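Local coordinates for putative 4-hydroxybenzoyl-CoA thioesterase (Geobacillus stearothermophilus, PDB 2OIW), which probably hydrolyses acyl-CoA thioesters as a hotdog-fold thioesterase, perhaps acting on a substrate such as 4-hydroxybenzoyl-CoA, at residues A[30-38]-A[71-79]; A[78-89]-A[124-134]. All blocks are in the same frame, centred on the assembly; numbering follows the deposited sequence.

Contact 1 of 2, residues A[30-38]-A[71-79]; sequences WFEAGRHEI and DVTVYTGIE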
loop_
_atom_site.group_PDB
_atom_site.type_symbol
_atom_site.label_atom_id
_atom_site.label_comp_id
_atom_site.label_asym_id
_atom_site.label_seq_id
_atom_site.Cartn_x
_atom_site.Cartn_y
_atom_site.Cartn_z
ATOM N N TRP A 30 2.513 0.466 9.891
ATOM C CA TRP A 30 2.949 -0.350 11.028
ATOM C C TRP A 30 2.438 0.192 12.385
ATOM O O TRP A 30 2.058 -0.580 13.302
ATOM C CB TRP A 30 4.484 -0.361 10.989
ATOM C CG TRP A 30 5.048 -1.208 9.872
ATOM C CD1 TRP A 30 4.366 -2.058 9.037
ATOM C CD2 TRP A 30 6.428 -1.354 9.555
ATOM N NE1 TRP A 30 5.253 -2.679 8.176
ATOM C CE2 TRP A 30 6.523 -2.264 8.487
ATOM C CE3 TRP A 30 7.602 -0.754 10.043
ATOM C CZ2 TRP A 30 7.746 -2.604 7.916
ATOM C CZ3 TRP A 30 8.802 -1.115 9.501
ATOM C CH2 TRP A 30 8.868 -2.032 8.454
ATOM N N PHE A 31 2.426 1.516 12.525
ATOM C CA PHE A 31 1.805 2.174 13.693
ATOM C C PHE A 31 0.328 1.835 13.797
ATOM O O PHE A 31 -0.154 1.523 14.878
ATOM C CB PHE A 31 1.968 3.708 13.641
ATOM C CG PHE A 31 3.306 4.200 14.138
ATOM C CD1 PHE A 31 3.952 3.578 15.212
ATOM C CD2 PHE A 31 3.890 5.310 13.554
ATOM C CE1 PHE A 31 5.174 4.063 15.679
ATOM C CE2 PHE A 31 5.094 5.805 13.998
ATOM C CZ PHE A 31 5.752 5.188 15.053
ATOM N N GLU A 32 -0.397 1.878 12.685
ATOM C CA GLU A 32 -1.816 1.477 12.739
ATOM C C GLU A 32 -1.977 -0.008 13.102
ATOM O O GLU A 32 -2.914 -0.390 13.802
ATOM C CB GLU A 32 -2.536 1.793 11.415
ATOM C CG GLU A 32 -4.081 1.548 11.492
ATOM C CD GLU A 32 -4.737 1.647 10.121
ATOM O OE1 GLU A 32 -4.350 0.846 9.250
ATOM O OE2 GLU A 32 -5.580 2.557 9.901
ATOM N N ALA A 33 -1.070 -0.850 12.602
ATOM C CA ALA A 33 -1.054 -2.264 12.989
ATOM C C ALA A 33 -0.864 -2.414 14.534
ATOM O O ALA A 33 -1.525 -3.214 15.172
ATOM C CB ALA A 33 0.063 -3.016 12.192
ATOM N N GLY A 34 0.035 -1.631 15.122
ATOM C CA GLY A 34 0.245 -1.603 16.588
ATOM C C GLY A 34 -0.930 -1.124 17.441
ATOM O O GLY A 34 -0.985 -1.405 18.641
ATOM N N ARG A 35 -1.860 -0.395 16.833
ATOM C CA ARG A 35 -3.110 0.065 17.509
ATOM C C ARG A 35 -4.232 -1.005 17.606
ATOM O O ARG A 35 -5.291 -0.781 18.229
ATOM C CB ARG A 35 -3.621 1.323 16.801
ATOM C CG ARG A 35 -2.626 2.490 16.842
ATOM C CD ARG A 35 -3.091 3.641 15.965
ATOM N NE ARG A 35 -1.973 4.540 15.695
ATOM C CZ ARG A 35 -1.766 5.135 14.533
ATOM N NH1 ARG A 35 -2.594 4.918 13.513
ATOM N NH2 ARG A 35 -0.706 5.922 14.388
ATOM N N HIS A 36 -3.987 -2.179 17.015
ATOM C CA HIS A 36 -4.960 -3.284 16.972
ATOM C C HIS A 36 -5.700 -3.564 18.295
ATOM O O HIS A 36 -6.936 -3.601 18.331
ATOM C CB HIS A 36 -4.237 -4.568 16.527
ATOM C CG HIS A 36 -5.159 -5.700 16.204
ATOM N ND1 HIS A 36 -5.867 -5.768 15.020
ATOM C CD2 HIS A 36 -5.489 -6.808 16.908
ATOM C CE1 HIS A 36 -6.585 -6.879 15.009
ATOM N NE2 HIS A 36 -6.385 -7.520 16.149
ATOM N N GLU A 37 -4.941 -3.791 19.370
ATOM C CA GLU A 37 -5.542 -4.036 20.693
ATOM C C GLU A 37 -6.392 -2.860 21.217
ATOM O O GLU A 37 -7.364 -3.051 21.924
ATOM C CB GLU A 37 -4.463 -4.389 21.711
ATOM C CG GLU A 37 -3.727 -5.698 21.417
ATOM C CD GLU A 37 -4.657 -6.893 21.215
ATOM O OE1 GLU A 37 -5.718 -6.986 21.885
ATOM O OE2 GLU A 37 -4.306 -7.769 20.394
ATOM N N ILE A 38 -6.016 -1.651 20.843
ATOM C CA ILE A 38 -6.791 -0.481 21.181
ATOM C C ILE A 38 -8.098 -0.501 20.423
ATOM O O ILE A 38 -9.144 -0.334 21.037
ATOM C CB ILE A 38 -6.007 0.841 20.949
ATOM C CG1 ILE A 38 -4.869 0.944 21.979
ATOM C CG2 ILE A 38 -6.944 2.062 21.080
ATOM C CD1 ILE A 38 -3.792 2.032 21.668
ATOM N N ASP A 71 13.189 -8.331 11.574
ATOM C CA ASP A 71 11.884 -7.978 12.167
ATOM C C ASP A 71 11.927 -6.602 12.835
ATOM O O ASP A 71 12.991 -6.086 13.145
ATOM C CB ASP A 71 11.421 -9.061 13.157
ATOM C CG ASP A 71 10.891 -10.287 12.434
ATOM O OD1 ASP A 71 10.715 -10.221 11.185
ATOM O OD2 ASP A 71 10.637 -11.301 13.108
ATOM N N VAL A 72 10.761 -6.004 13.013
ATOM C CA VAL A 72 10.639 -4.735 13.734
ATOM C C VAL A 72 9.600 -4.950 14.809
ATOM O O VAL A 72 8.773 -5.868 14.699
ATOM C CB VAL A 72 10.187 -3.574 12.822
ATOM C CG1 VAL A 72 11.183 -3.388 11.657
ATOM C CG2 VAL A 72 8.748 -3.770 12.335
ATOM N N THR A 73 9.688 -4.147 15.862
ATOM C CA THR A 73 8.735 -4.198 16.957
ATOM C C THR A 73 8.122 -2.839 17.164
ATOM O O THR A 73 8.831 -1.842 17.329
ATOM C CB THR A 73 9.389 -4.657 18.277
ATOM O OG1 THR A 73 10.098 -5.872 18.034
ATOM C CG2 THR A 73 8.345 -4.900 19.335
ATOM N N VAL A 74 6.793 -2.835 17.170
ATOM C CA VAL A 74 5.995 -1.649 17.441
ATOM C C VAL A 74 5.555 -1.688 18.885
ATOM O O VAL A 74 4.987 -2.686 19.347
ATOM C CB VAL A 74 4.787 -1.575 16.480
ATOM C CG1 VAL A 74 4.065 -0.200 16.591
ATOM C CG2 VAL A 74 5.286 -1.834 15.018
ATOM N N TYR A 75 5.872 -0.609 19.601
ATOM C CA TYR A 75 5.394 -0.373 20.961
ATOM C C TYR A 75 4.370 0.734 20.918
ATOM O O TYR A 75 4.636 1.818 20.395
ATOM C CB TYR A 75 6.532 0.047 21.859
ATOM C CG TYR A 75 7.621 -0.985 21.945
ATOM C CD1 TYR A 75 7.550 -2.020 22.892
ATOM C CD2 TYR A 75 8.726 -0.929 21.107
ATOM C CE1 TYR A 75 8.552 -2.967 22.995
ATOM C CE2 TYR A 75 9.736 -1.896 21.194
ATOM C CZ TYR A 75 9.638 -2.894 22.146
ATOM O OH TYR A 75 10.604 -3.842 22.240
ATOM N N THR A 76 3.215 0.472 21.511
ATOM C CA THR A 76 2.079 1.367 21.402
ATOM C C THR A 76 1.490 1.543 22.787
ATOM O O THR A 76 1.144 0.569 23.445
ATOM C CB THR A 76 1.029 0.812 20.415
ATOM O OG1 THR A 76 1.668 0.504 19.154
ATOM C CG2 THR A 76 -0.080 1.857 20.195
ATOM N N GLY A 77 1.421 2.792 23.234
ATOM C CA GLY A 77 0.919 3.090 24.565
ATOM C C GLY A 77 -0.022 4.268 24.502
ATOM O O GLY A 77 -0.151 4.920 23.453
ATOM N N ILE A 78 -0.647 4.557 25.639
ATOM C CA ILE A 78 -1.562 5.675 25.765
ATOM C C ILE A 78 -0.857 6.835 26.463
ATOM O O ILE A 78 -0.454 6.703 27.614
ATOM C CB ILE A 78 -2.832 5.252 26.562
ATOM C CG1 ILE A 78 -3.548 4.061 25.878
ATOM C CG2 ILE A 78 -3.780 6.464 26.805
ATOM C CD1 ILE A 78 -4.084 4.404 24.485
ATOM N N GLU A 79 -0.692 7.965 25.775
ATOM C CA GLU A 79 -0.093 9.138 26.430
ATOM C C GLU A 79 -1.127 10.017 27.162
ATOM O O GLU A 79 -0.818 10.632 28.182
ATOM C CB GLU A 79 0.691 9.996 25.442
ATOM C CG GLU A 79 1.482 11.094 26.136
ATOM C CD GLU A 79 2.175 12.062 25.185
ATOM O OE1 GLU A 79 1.575 12.434 24.151
ATOM O OE2 GLU A 79 3.320 12.481 25.506
HETATM O O HOH W 1 1.314 2.081 17.219
#
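This is a buried helix-on-sheet contact in which Trp-30, Phe-31, Gly-34 and Ile-38 lie on strand 72-78. Helix 30-34 crosses the strand at -56°, with the axes 8.1 Å apart. Alternate strand residues Val-72, Val-74 and Thr-76 point toward it. The backbones come nearest at Gly-34 and Val-74, 5.8 Å between their CA atoms. A CB on Gly-34 would clash with Val-74 CG1 and Thr-76 OG1. At one end, Val-72 CG2 sits over one face of the Trp-30 six-membered ring, 4.1 Å from its centroid, a CH-pi contact. Val-74 spreads its two methyls: CG1, anti to the backbone N (chi1 -170°), reaches Phe-31 CD1 at 4.0 Å, while CG2 lies 3.9 Å from Trp-30 O. At the other end, Ile-38 CD1 meets Ile-78 CD1 at 3.7 Å. A water joins the two segments. It donates to Phe-31 O (2.8 Å) and accepts from Thr-76 OG1. Arg-35 passes beside Thr-76, and its guanidinium forms a salt bridge with Glu-90 on the neighbouring strand. Trp-30 also packs on Arg-12 of a second subunit. A helix packed against a curved antiparallel sheet is the core of the hotdog fold of this thioesterase superfamily.

Contact 2 of 2, residues A[78-89]-A[124-134]; sequences IERIGNTSLTIY and RVKLREHVWQP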
loop_
_atom_site.group_PDB
_atom_site.type_symbol
_atom_site.label_atom_id
_atom_site.label_comp_id
_atom_site.label_asym_id
_atom_site.label_seq_id
_atom_site.Cartn_x
_atom_site.Cartn_y
_atom_site.Cartn_z
ATOM N N ILE A 78 -0.647 4.557 25.639
ATOM C CA ILE A 78 -1.562 5.675 25.765
ATOM C C ILE A 78 -0.857 6.835 26.463
ATOM O O ILE A 78 -0.454 6.703 27.614
ATOM C CB ILE A 78 -2.832 5.252 26.562
ATOM C CG1 ILE A 78 -3.548 4.061 25.878
ATOM C CG2 ILE A 78 -3.780 6.464 26.805
ATOM C CD1 ILE A 78 -4.084 4.404 24.485
ATOM N N GLU A 79 -0.692 7.965 25.775
ATOM C CA GLU A 79 -0.093 9.138 26.430
ATOM C C GLU A 79 -1.127 10.017 27.162
ATOM O O GLU A 79 -0.818 10.632 28.182
ATOM C CB GLU A 79 0.691 9.996 25.442
ATOM C CG GLU A 79 1.482 11.094 26.136
ATOM C CD GLU A 79 2.175 12.062 25.185
ATOM O OE1 GLU A 79 1.575 12.434 24.151
ATOM O OE2 GLU A 79 3.320 12.481 25.506
ATOM N N ARG A 80 -2.341 10.097 26.628
ATOM C CA ARG A 80 -3.411 10.820 27.300
ATOM C C ARG A 80 -4.738 10.150 26.995
ATOM O O ARG A 80 -5.019 9.802 25.860
ATOM C CB ARG A 80 -3.421 12.287 26.854
ATOM C CG ARG A 80 -4.322 13.194 27.674
ATOM C CD ARG A 80 -4.507 14.482 26.908
ATOM N NE ARG A 80 -4.770 15.596 27.808
ATOM C CZ ARG A 80 -5.985 15.970 28.186
ATOM N NH1 ARG A 80 -7.047 15.319 27.729
ATOM N NH2 ARG A 80 -6.135 16.994 29.008
ATOM N N ILE A 81 -5.550 9.950 28.029
ATOM C CA ILE A 81 -6.950 9.556 27.838
ATOM C C ILE A 81 -7.783 10.816 27.998
ATOM O O ILE A 81 -7.854 11.369 29.082
ATOM C CB ILE A 81 -7.411 8.484 28.864
ATOM C CG1 ILE A 81 -6.423 7.301 28.883
ATOM C CG2 ILE A 81 -8.837 8.006 28.528
ATOM C CD1 ILE A 81 -6.582 6.286 30.045
ATOM N N GLY A 82 -8.366 11.303 26.906
ATOM C CA GLY A 82 -9.157 12.523 26.977
ATOM C C GLY A 82 -10.611 12.191 27.279
ATOM O O GLY A 82 -10.921 11.123 27.779
ATOM N N ASN A 83 -11.521 13.100 26.953
ATOM C CA ASN A 83 -12.934 12.840 27.165
ATOM C C ASN A 83 -13.490 11.921 26.090
ATOM O O ASN A 83 -13.989 10.854 26.398
ATOM C CB ASN A 83 -13.730 14.155 27.247
ATOM C CG ASN A 83 -15.159 13.942 27.686
ATOM O OD1 ASN A 83 -15.443 13.121 28.556
ATOM N ND2 ASN A 83 -16.073 14.696 27.091
ATOM N N THR A 84 -13.388 12.347 24.828
ATOM C CA THR A 84 -13.897 11.584 23.691
ATOM C C THR A 84 -12.734 11.139 22.807
ATOM O O THR A 84 -12.950 10.519 21.753
ATOM C CB THR A 84 -14.826 12.445 22.808
ATOM O OG1 THR A 84 -14.045 13.459 22.168
ATOM C CG2 THR A 84 -15.928 13.084 23.627
ATOM N N SER A 85 -11.515 11.490 23.223
ATOM C CA SER A 85 -10.312 11.205 22.451
ATOM C C SER A 85 -9.243 10.501 23.243
ATOM O O SER A 85 -9.326 10.400 24.460
ATOM C CB SER A 85 -9.727 12.483 21.808
ATOM O OG SER A 85 -9.407 13.440 22.789
ATOM N N LEU A 86 -8.246 9.991 22.542
ATOM C CA LEU A 86 -7.080 9.492 23.225
ATOM C C LEU A 86 -5.876 9.789 22.370
ATOM O O LEU A 86 -5.973 9.873 21.154
ATOM C CB LEU A 86 -7.236 7.995 23.588
ATOM C CG LEU A 86 -6.928 6.840 22.641
ATOM C CD1 LEU A 86 -7.589 5.548 23.165
ATOM C CD2 LEU A 86 -7.416 7.110 21.249
ATOM N N THR A 87 -4.758 10.038 23.026
ATOM C CA THR A 87 -3.523 10.397 22.348
ATOM C C THR A 87 -2.596 9.229 22.615
ATOM O O THR A 87 -2.277 8.903 23.791
ATOM C CB THR A 87 -2.954 11.694 22.900
ATOM O OG1 THR A 87 -3.950 12.723 22.778
ATOM C CG2 THR A 87 -1.688 12.090 22.165
ATOM N N ILE A 88 -2.179 8.611 21.515
ATOM C CA ILE A 88 -1.315 7.467 21.537
ATOM C C ILE A 88 0.142 7.897 21.368
ATOM O O ILE A 88 0.453 8.747 20.527
ATOM C CB ILE A 88 -1.713 6.548 20.380
ATOM C CG1 ILE A 88 -3.105 5.927 20.620
ATOM C CG2 ILE A 88 -0.642 5.525 20.090
ATOM C CD1 ILE A 88 -3.687 5.316 19.360
ATOM N N TYR A 89 1.029 7.308 22.164
ATOM C CA TYR A 89 2.449 7.419 21.918
ATOM C C TYR A 89 2.944 6.067 21.383
ATOM O O TYR A 89 2.535 5.026 21.885
ATOM C CB TYR A 89 3.231 7.854 23.175
ATOM C CG TYR A 89 4.701 7.963 22.882
ATOM C CD1 TYR A 89 5.197 9.013 22.123
ATOM C CD2 TYR A 89 5.587 6.975 23.307
ATOM C CE1 TYR A 89 6.550 9.097 21.814
ATOM C CE2 TYR A 89 6.912 7.043 23.008
ATOM C CZ TYR A 89 7.397 8.102 22.266
ATOM O OH TYR A 89 8.735 8.158 21.968
ATOM N N ARG A 124 -12.039 3.023 29.841
ATOM C CA ARG A 124 -11.066 3.907 30.513
ATOM C C ARG A 124 -10.183 3.117 31.465
ATOM O O ARG A 124 -8.964 3.263 31.470
ATOM C CB ARG A 124 -11.784 5.005 31.297
ATOM C CG ARG A 124 -12.387 6.087 30.447
ATOM C CD ARG A 124 -12.993 7.219 31.293
ATOM N NE ARG A 124 -13.806 8.056 30.422
ATOM C CZ ARG A 124 -13.327 9.025 29.647
ATOM N NH1 ARG A 124 -12.019 9.335 29.660
ATOM N NH2 ARG A 124 -14.161 9.693 28.861
ATOM N N VAL A 125 -10.827 2.282 32.278
ATOM C CA VAL A 125 -10.122 1.377 33.181
ATOM C C VAL A 125 -9.105 0.521 32.425
ATOM O O VAL A 125 -7.937 0.424 32.831
ATOM C CB VAL A 125 -11.094 0.455 33.923
ATOM C CG1 VAL A 125 -10.359 -0.300 35.039
ATOM C CG2 VAL A 125 -12.259 1.254 34.476
ATOM N N LYS A 126 -9.554 -0.092 31.331
ATOM C CA LYS A 126 -8.677 -0.922 30.484
ATOM C C LYS A 126 -7.494 -0.137 29.895
ATOM O O LYS A 126 -6.343 -0.604 29.911
ATOM C CB LYS A 126 -9.495 -1.585 29.367
ATOM C CG LYS A 126 -10.651 -2.427 29.911
ATOM C CD LYS A 126 -11.200 -3.397 28.897
ATOM C CE LYS A 126 -11.675 -4.651 29.618
ATOM N NZ LYS A 126 -10.557 -5.307 30.394
ATOM N N LEU A 127 -7.789 1.067 29.407
ATOM C CA LEU A 127 -6.779 1.960 28.840
ATOM C C LEU A 127 -5.752 2.444 29.864
ATOM O O LEU A 127 -4.571 2.539 29.544
ATOM C CB LEU A 127 -7.461 3.157 28.175
ATOM C CG LEU A 127 -8.330 2.918 26.937
ATOM C CD1 LEU A 127 -9.209 4.140 26.644
ATOM C CD2 LEU A 127 -7.472 2.546 25.729
ATOM N N ARG A 128 -6.207 2.736 31.092
ATOM C CA ARG A 128 -5.333 3.243 32.168
ATOM C C ARG A 128 -4.169 2.288 32.455
ATOM O O ARG A 128 -3.112 2.693 32.946
ATOM C CB ARG A 128 -6.112 3.469 33.478
ATOM C CG ARG A 128 -6.889 4.786 33.620
ATOM C CD ARG A 128 -7.881 4.702 34.812
ATOM N NE ARG A 128 -9.038 5.581 34.600
ATOM C CZ ARG A 128 -10.226 5.457 35.184
ATOM N NH1 ARG A 128 -10.465 4.475 36.052
ATOM N NH2 ARG A 128 -11.186 6.328 34.894
ATOM N N GLU A 129 -4.375 1.012 32.160
ATOM C CA GLU A 129 -3.356 0.021 32.433
ATOM C C GLU A 129 -2.457 -0.199 31.222
ATOM O O GLU A 129 -1.668 -1.137 31.203
ATOM C CB GLU A 129 -3.984 -1.288 32.953
ATOM C CG GLU A 129 -3.736 -1.606 34.467
ATOM C CD GLU A 129 -3.964 -0.430 35.427
ATOM O OE1 GLU A 129 -5.062 0.188 35.409
ATOM O OE2 GLU A 129 -3.040 -0.131 36.228
ATOM N N HIS A 130 -2.581 0.666 30.215
ATOM C CA HIS A 130 -1.620 0.692 29.105
ATOM C C HIS A 130 -1.063 2.103 28.876
ATOM O O HIS A 130 -0.752 2.483 27.757
ATOM C CB HIS A 130 -2.221 0.108 27.820
ATOM C CG HIS A 130 -2.715 -1.299 27.965
ATOM N ND1 HIS A 130 -1.870 -2.372 28.134
ATOM C CD2 HIS A 130 -3.970 -1.807 27.969
ATOM C CE1 HIS A 130 -2.581 -3.481 28.239
ATOM N NE2 HIS A 130 -3.859 -3.165 28.142
ATOM N N VAL A 131 -0.927 2.875 29.953
ATOM C CA VAL A 131 -0.419 4.242 29.843
ATOM C C VAL A 131 1.114 4.239 29.678
ATOM O O VAL A 131 1.830 3.511 30.383
ATOM C CB VAL A 131 -0.879 5.116 31.036
ATOM C CG1 VAL A 131 -0.204 6.477 31.021
ATOM C CG2 VAL A 131 -2.381 5.280 30.993
ATOM N N TRP A 132 1.592 5.042 28.726
ATOM C CA TRP A 132 3.015 5.178 28.434
ATOM C C TRP A 132 3.310 6.638 28.121
ATOM O O TRP A 132 2.828 7.187 27.106
ATOM C CB TRP A 132 3.414 4.281 27.255
ATOM C CG TRP A 132 4.880 4.307 26.854
ATOM C CD1 TRP A 132 5.961 4.641 27.641
ATOM C CD2 TRP A 132 5.418 3.931 25.576
ATOM N NE1 TRP A 132 7.131 4.523 26.917
ATOM C CE2 TRP A 132 6.827 4.082 25.651
ATOM C CE3 TRP A 132 4.847 3.494 24.372
ATOM C CZ2 TRP A 132 7.670 3.808 24.562
ATOM C CZ3 TRP A 132 5.687 3.225 23.290
ATOM C CH2 TRP A 132 7.081 3.383 23.395
ATOM N N GLN A 133 4.085 7.257 29.016
ATOM C CA GLN A 133 4.423 8.668 28.928
ATOM C C GLN A 133 5.937 8.847 29.023
ATOM O O GLN A 133 6.504 8.779 30.114
ATOM C CB GLN A 133 3.671 9.455 30.010
ATOM C CG GLN A 133 2.174 9.521 29.735
ATOM C CD GLN A 133 1.340 9.813 30.964
ATOM O OE1 GLN A 133 1.785 9.631 32.100
ATOM N NE2 GLN A 133 0.105 10.252 30.738
ATOM N N PRO A 134 6.595 9.073 27.865
ATOM C CA PRO A 134 8.054 8.976 27.784
ATOM C C PRO A 134 8.785 10.217 28.306
ATOM O O PRO A 134 9.918 10.103 28.804
ATOM C CB PRO A 134 8.302 8.779 26.285
ATOM C CG PRO A 134 7.168 9.532 25.628
ATOM C CD PRO A 134 5.989 9.436 26.568
#
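Gln-133 NE2 bonds Glu-79 O at 2.7 Å in a nearly straight line (178°), with the oxygen in the amide plane. Beside it, Ile-78 O receives the backbone N-H of Trp-132 at 2.9 Å, from above the carbonyl plane, and also meets Val-131 CA in a C-H...O contact. Ile-78 N donates to His-130 O at 3.0 Å, completing a single beta bridge between Ile-78 and Val-131. Glu-79 and Arg-80 form a classic beta bulge opposite Thr-87. Arg-124 stretches its extended chain to the turn after strand 80-81. There NH1 bonds Gly-82 O at 2.8 Å, near the guanidinium plane, and NH2 bonds Asn-83 O at 2.7 Å, more bent. A leucine in place of Arg-124 would probably leave both turn carbonyls without these donors and the turn less firmly held to the helix. Between these polar ends, Ile-81 CD1 and Leu-86 CD1 pack on Leu-127. Tyr-89, with CG anti to the backbone N (chi1 -180°), turns its edge to the Trp-132 face, planes 77° apart. Pro-134 CG sits over the Tyr-89 ring, 3.6 Å from the centroid. All five hydrogen bonds across the contact end on backbone carbonyl oxygens, so its polar part depends on the path of the main chain more than on acceptor side chains.

How the contacts relate
Contact 1 is wholly buried and lies close to the centre of the chain. Contact 2 is partly exposed and lies farther out. Both use strand 72-81 and share Ile-78. That residue meets Ile-38 of helix 36-42 in the first and the C-terminal segment in the second. The chemistry follows the position. Contact 1 is mainly apolar, with a bridging water. Contact 2 adds direct backbone and side-chain hydrogen bonds, all accepted by backbone carbonyl oxygens. The two also touch: Gly-77 N probably bonds Tyr-89 O, and Trp-132 packs on Tyr-75. Other subunits reach contact 1, but none in the assembly touches the segments of contact 2.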